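PDB 1WX1: nicotinate-nucleotide--dimethylbenzimidazole phosphoribosyltransferase from Thermus thermophilus HB8, which probably catalyses the transfer of phosphoribose from nicotinate mononucleotide to 5,6-dimethylbenzimidazole, giving alpha-ribazole 5'-phosphate and nicotinate in the route to cobalamin. Local coordinates for residues Arg269-Ala274 with Leu287-Arg293; Pro294-Leu298 with Leu310-Leu315. All coordinates share one frame; numbering follows the deposited sequence.

Contact 1 of 2, residues Arg269-Ala274 with Leu287-Arg293; sequences RDHLFA and LEALGLR
Ala274 sits at the tight end of this contact, its CB directed at two leucines of 287-293 that meet it from the same side. CB lies 3.7 Å from Leu287 CD2, the methyl branch that reaches in from the last helical turn, and it also meets CB of Leu292. Two residues earlier in the strand, Leu272 takes Leu292 CD1 against its CB at 3.8 Å, while the other Leu292 methyl, CD2, rests on the Leu272 carbonyl oxygen. Leu272 CD1 in turn touches Leu290 CD2 at 4.0 Å, and those two side chains meet at a slant. Strand 247-249, through Leu247 and Leu249, packs against the same group of leucines, so this half is buried and apolar.

Strand 272-274 is one of the two outermost strands, within the chain, of a parallel six-stranded sheet, and helix 281-290 follows it. That helix ends in a Schellman motif: Leu292 N bonds to Leu287 O, and Gly291, at positive phi, takes the C-prime position. The chain can then turn and run alongside the strand. Water 1 bridges the two there, accepting from Ala274 N at 2.8 Å and donating to Arg293 O at 2.9 Å.

The more exposed side belongs to Arg269. Its chain leaves extended, with CG anti to the backbone N (chi1 -173°), then bends at chi3 (92°) and carries the guanidinium over to the helix end. NH1 gives Leu290 O a weak hydrogen bond of 2.8 Å, bent to 118° at the hydrogen, and Leu292 CD2 lies 4.0 Å from this NH1 at the edge of the guanidinium. A methionine in its place would probably leave Leu290 O without this donor, at a helix C-terminus where a positive charge is likely to be favourable.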
loop_
_atom_site.group_PDB
_atom_site.type_symbol
_atom_site.label_atom_id
_atom_site.label_comp_id
_atom_site.label_asym_id
_atom_site.label_seq_id
_atom_site.Cartn_x
_atom_site.Cartn_y
_atom_site.Cartn_z
ATOM N N ARG A 269 4.927 -3.867 21.893
ATOM C CA ARG A 269 5.653 -3.694 20.648
ATOM C C ARG A 269 5.417 -4.834 19.658
ATOM O O ARG A 269 5.402 -4.612 18.453
ATOM C CB ARG A 269 7.143 -3.580 20.933
ATOM C CG ARG A 269 7.989 -3.234 19.717
ATOM C CD ARG A 269 9.462 -3.333 20.099
ATOM N NE ARG A 269 10.011 -4.658 19.826
ATOM C CZ ARG A 269 10.004 -5.227 18.618
ATOM N NH1 ARG A 269 9.476 -4.586 17.573
ATOM N NH2 ARG A 269 10.506 -6.443 18.453
ATOM N N ASP A 270 5.232 -6.053 20.164
ATOM C CA ASP A 270 5.004 -7.224 19.309
ATOM C C ASP A 270 3.672 -7.186 18.563
ATOM O O ASP A 270 3.474 -7.932 17.605
ATOM C CB ASP A 270 5.073 -8.512 20.136
ATOM C CG ASP A 270 6.414 -8.699 20.799
ATOM O OD1 ASP A 270 7.442 -8.507 20.115
ATOM O OD2 ASP A 270 6.436 -9.038 22.001
ATOM N N HIS A 271 2.769 -6.314 18.995
ATOM C CA HIS A 271 1.460 -6.193 18.357
ATOM C C HIS A 271 1.382 -5.033 17.371
ATOM O O HIS A 271 0.363 -4.859 16.696
ATOM C CB HIS A 271 0.370 -5.992 19.413
ATOM C CG HIS A 271 0.021 -7.233 20.171
ATOM N ND1 HIS A 271 -1.247 -7.779 20.157
ATOM C CD2 HIS A 271 0.762 -8.028 20.979
ATOM C CE1 HIS A 271 -1.269 -8.854 20.923
ATOM N NE2 HIS A 271 -0.061 -9.026 21.435
ATOM N N LEU A 272 2.450 -4.244 17.296
ATOM C CA LEU A 272 2.487 -3.075 16.419
ATOM C C LEU A 272 2.950 -3.312 14.989
ATOM O O LEU A 272 3.893 -4.064 14.733
ATOM C CB LEU A 272 3.381 -1.982 17.020
ATOM C CG LEU A 272 3.009 -1.340 18.359
ATOM C CD1 LEU A 272 4.056 -0.281 18.719
ATOM C CD2 LEU A 272 1.623 -0.720 18.263
ATOM N N PHE A 273 2.276 -2.635 14.064
ATOM C CA PHE A 273 2.596 -2.681 12.648
ATOM C C PHE A 273 2.674 -1.227 12.194
ATOM O O PHE A 273 1.742 -0.448 12.428
ATOM C CB PHE A 273 1.496 -3.411 11.876
ATOM C CG PHE A 273 1.434 -4.884 12.173
ATOM C CD1 PHE A 273 2.150 -5.792 11.395
ATOM C CD2 PHE A 273 0.707 -5.355 13.260
ATOM C CE1 PHE A 273 2.138 -7.157 11.698
ATOM C CE2 PHE A 273 0.688 -6.715 13.576
ATOM C CZ PHE A 273 1.409 -7.617 12.792
ATOM N N ALA A 274 3.778 -0.852 11.559
ATOM C CA ALA A 274 3.927 0.521 11.095
ATOM C C ALA A 274 3.208 0.690 9.763
ATOM O O ALA A 274 3.647 0.164 8.734
ATOM C CB ALA A 274 5.407 0.878 10.953
ATOM N N LEU A 287 10.167 4.868 14.602
ATOM C CA LEU A 287 10.042 3.535 14.031
ATOM C C LEU A 287 11.316 2.723 14.244
ATOM O O LEU A 287 11.254 1.510 14.462
ATOM C CB LEU A 287 9.702 3.624 12.544
ATOM C CG LEU A 287 8.318 4.213 12.233
ATOM C CD1 LEU A 287 8.075 4.158 10.743
ATOM C CD2 LEU A 287 7.232 3.434 12.978
ATOM N N GLU A 288 12.467 3.384 14.184
ATOM C CA GLU A 288 13.735 2.693 14.409
ATOM C C GLU A 288 13.810 2.261 15.875
ATOM O O GLU A 288 14.238 1.150 16.179
ATOM C CB GLU A 288 14.919 3.605 14.058
ATOM C CG GLU A 288 15.090 3.837 12.562
ATOM C CD GLU A 288 15.471 2.562 11.805
ATOM O OE1 GLU A 288 16.593 2.046 12.002
ATOM O OE2 GLU A 288 14.647 2.068 11.011
ATOM N N ALA A 289 13.373 3.130 16.781
ATOM C CA ALA A 289 13.391 2.809 18.203
ATOM C C ALA A 289 12.482 1.613 18.481
ATOM O O ALA A 289 12.747 0.804 19.377
ATOM C CB ALA A 289 12.934 4.016 19.023
ATOM N N LEU A 290 11.406 1.507 17.708
ATOM C CA LEU A 290 10.459 0.411 17.869
ATOM C C LEU A 290 10.894 -0.809 17.061
ATOM O O LEU A 290 10.380 -1.905 17.264
ATOM C CB LEU A 290 9.059 0.855 17.425
ATOM C CG LEU A 290 8.303 1.777 18.391
ATOM C CD1 LEU A 290 7.152 2.461 17.671
ATOM C CD2 LEU A 290 7.804 0.975 19.578
ATOM N N GLY A 291 11.841 -0.607 16.149
ATOM C CA GLY A 291 12.320 -1.697 15.317
ATOM C C GLY A 291 11.265 -2.150 14.323
ATOM O O GLY A 291 11.119 -3.343 14.057
ATOM N N LEU A 292 10.531 -1.195 13.760
ATOM C CA LEU A 292 9.473 -1.511 12.810
ATOM C C LEU A 292 9.729 -0.954 11.418
ATOM O O LEU A 292 10.255 0.149 11.262
ATOM C CB LEU A 292 8.137 -0.969 13.331
ATOM C CG LEU A 292 7.690 -1.478 14.700
ATOM C CD1 LEU A 292 6.458 -0.708 15.167
ATOM C CD2 LEU A 292 7.395 -2.972 14.609
ATOM N N ARG A 293 9.341 -1.725 10.407
ATOM C CA ARG A 293 9.496 -1.315 9.018
ATOM C C ARG A 293 8.151 -0.814 8.504
ATOM O O ARG A 293 7.145 -1.510 8.604
ATOM C CB ARG A 293 9.953 -2.493 8.154
ATOM C CG ARG A 293 10.072 -2.169 6.672
ATOM C CD ARG A 293 10.417 -3.420 5.877
ATOM N NE ARG A 293 10.628 -3.156 4.456
ATOM C CZ ARG A 293 9.720 -2.631 3.639
ATOM N NH1 ARG A 293 8.517 -2.303 4.094
ATOM N NH2 ARG A 293 10.014 -2.443 2.358
HETATM O O HOH W 1 5.520 -2.822 10.677
#

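Contact 2 of 2, residues Pro294-Leu298 with Leu310-Leu315; sequences PLLDL and LAMPLL
With CG anti to the carbonyl carbon in both Leu295 (chi1 -74°) and Leu296 (chi1 -61°), the two side chains reach from the loop onto one flank of helix 306-321, at neighbouring places along it. Leu295 takes the later turn: its CD1 comes within 3.5 Å of Leu315 CD2, the side chains crossing at about a right angle, and it also brushes Ala311 CB. Leu296 divides its branches. CD1 settles on Leu310 CB at 3.7 Å, close to the backbone between Leu310 and Ala311, whereas CD2 meets Leu314 CD1 at 3.6 Å. The small side chain of Ala311 meets both loop leucines, its CB lying 4.1 Å from Leu296 CD1. Leu298 adds a looser touch of 4.4 Å between its CD1 and Leu310 CD1.

All of these meetings are apolar, and every residue that takes part is buried. The helix is kinked here: Pro313 has no backbone N-H to give the preceding turn.

The second subunit comes close as well: Leu296 packs on Leu296 of that subunit and Leu310 on its Ala317. Leu310 is also about 10 Å, side chain to side chain, from Glu304, the predicted proton acceptor. Within the chain, Val29 of helix 24-37 touches both Leu295 and Leu315, and Leu315 reaches Leu157 of strand 157-163 in the parallel sheet.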
loop_
_atom_site.group_PDB
_atom_site.type_symbol
_atom_site.label_atom_id
_atom_site.label_comp_id
_atom_site.label_asym_id
_atom_site.label_seq_id
_atom_site.Cartn_x
_atom_site.Cartn_y
_atom_site.Cartn_z
ATOM N N PRO A 294 8.120 0.404 7.947
ATOM C CA PRO A 294 6.896 1.012 7.409
ATOM C C PRO A 294 6.391 0.250 6.181
ATOM O O PRO A 294 7.167 -0.080 5.283
ATOM C CB PRO A 294 7.335 2.432 7.043
ATOM C CG PRO A 294 8.589 2.653 7.854
ATOM C CD PRO A 294 9.265 1.323 7.826
ATOM N N LEU A 295 5.093 -0.019 6.139
ATOM C CA LEU A 295 4.510 -0.735 5.009
ATOM C C LEU A 295 4.365 0.160 3.786
ATOM O O LEU A 295 4.597 -0.274 2.660
ATOM C CB LEU A 295 3.137 -1.289 5.385
ATOM C CG LEU A 295 3.150 -2.506 6.301
ATOM C CD1 LEU A 295 1.736 -2.830 6.755
ATOM C CD2 LEU A 295 3.757 -3.680 5.555
ATOM N N LEU A 296 3.970 1.408 4.018
ATOM C CA LEU A 296 3.774 2.372 2.943
ATOM C C LEU A 296 4.698 3.576 3.080
ATOM O O LEU A 296 5.104 3.939 4.183
ATOM C CB LEU A 296 2.331 2.884 2.954
ATOM C CG LEU A 296 1.207 1.868 2.756
ATOM C CD1 LEU A 296 -0.137 2.513 3.097
ATOM C CD2 LEU A 296 1.226 1.372 1.321
ATOM N N ASP A 297 5.014 4.193 1.949
ATOM C CA ASP A 297 5.836 5.398 1.921
ATOM C C ASP A 297 5.275 6.238 0.781
ATOM O O ASP A 297 5.731 6.141 -0.359
ATOM C CB ASP A 297 7.301 5.077 1.649
ATOM C CG ASP A 297 8.202 6.274 1.890
ATOM O OD1 ASP A 297 7.706 7.415 1.787
ATOM O OD2 ASP A 297 9.402 6.079 2.176
ATOM N N LEU A 298 4.272 7.053 1.094
ATOM C CA LEU A 298 3.621 7.877 0.088
ATOM C C LEU A 298 3.815 9.371 0.321
ATOM O O LEU A 298 3.091 10.188 -0.243
ATOM C CB LEU A 298 2.128 7.545 0.053
ATOM C CG LEU A 298 1.779 6.090 -0.283
ATOM C CD1 LEU A 298 0.316 5.822 0.045
ATOM C CD2 LEU A 298 2.071 5.813 -1.753
ATOM N N LEU A 310 -4.813 3.291 5.475
ATOM C CA LEU A 310 -4.419 2.915 4.120
ATOM C C LEU A 310 -3.664 1.588 4.127
ATOM O O LEU A 310 -3.649 0.867 3.131
ATOM C CB LEU A 310 -3.528 3.996 3.506
ATOM C CG LEU A 310 -4.215 5.308 3.117
ATOM C CD1 LEU A 310 -3.179 6.310 2.638
ATOM C CD2 LEU A 310 -5.244 5.035 2.026
ATOM N N ALA A 311 -3.035 1.264 5.253
ATOM C CA ALA A 311 -2.273 0.020 5.364
ATOM C C ALA A 311 -3.104 -1.202 5.747
ATOM O O ALA A 311 -2.627 -2.336 5.646
ATOM C CB ALA A 311 -1.144 0.196 6.365
ATOM N N MET A 312 -4.343 -0.993 6.177
ATOM C CA MET A 312 -5.168 -2.126 6.588
ATOM C C MET A 312 -5.401 -3.157 5.489
ATOM O O MET A 312 -5.336 -4.357 5.749
ATOM C CB MET A 312 -6.499 -1.639 7.167
ATOM C CG MET A 312 -6.326 -0.891 8.484
ATOM S SD MET A 312 -7.895 -0.479 9.288
ATOM C CE MET A 312 -7.320 0.089 10.888
ATOM N N PRO A 313 -5.681 -2.714 4.250
ATOM C CA PRO A 313 -5.898 -3.712 3.194
ATOM C C PRO A 313 -4.643 -4.568 2.986
ATOM O O PRO A 313 -4.732 -5.739 2.622
ATOM C CB PRO A 313 -6.228 -2.860 1.969
ATOM C CG PRO A 313 -6.887 -1.653 2.568
ATOM C CD PRO A 313 -6.003 -1.359 3.765
ATOM N N LEU A 314 -3.472 -3.977 3.216
ATOM C CA LEU A 314 -2.224 -4.722 3.072
ATOM C C LEU A 314 -2.129 -5.770 4.172
ATOM O O LEU A 314 -1.671 -6.888 3.934
ATOM C CB LEU A 314 -1.012 -3.792 3.151
ATOM C CG LEU A 314 -0.819 -2.821 1.990
ATOM C CD1 LEU A 314 0.460 -2.020 2.220
ATOM C CD2 LEU A 314 -0.729 -3.599 0.679
ATOM N N LEU A 315 -2.562 -5.416 5.381
ATOM C CA LEU A 315 -2.520 -6.370 6.480
ATOM C C LEU A 315 -3.452 -7.543 6.190
ATOM O O LEU A 315 -3.127 -8.695 6.484
ATOM C CB LEU A 315 -2.923 -5.700 7.799
ATOM C CG LEU A 315 -2.044 -4.524 8.237
ATOM C CD1 LEU A 315 -2.501 -4.017 9.595
ATOM C CD2 LEU A 315 -0.599 -4.963 8.304
#

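The two contacts come in series along the chain: contact 1 ends at Arg293 and contact 2 begins at Pro294, with their centres 14 Å apart. The connection after helix 281-290 first runs beside edge strand 272-274, then packs against helix 306-321, the next helix in the chain. A probable hydrogen bond from Leu295 N to Ala274 O (3.0 Å) ties contact 2 back to the strand, and Phe273 CD1 approaches Leu315 CD2 at 4.2 Å. Helix 24-37 borders both. Together they join the edge of the parallel sheet to the helix just after predicted catalytic Glu304, and contact 2 extends this core to the subunit interface.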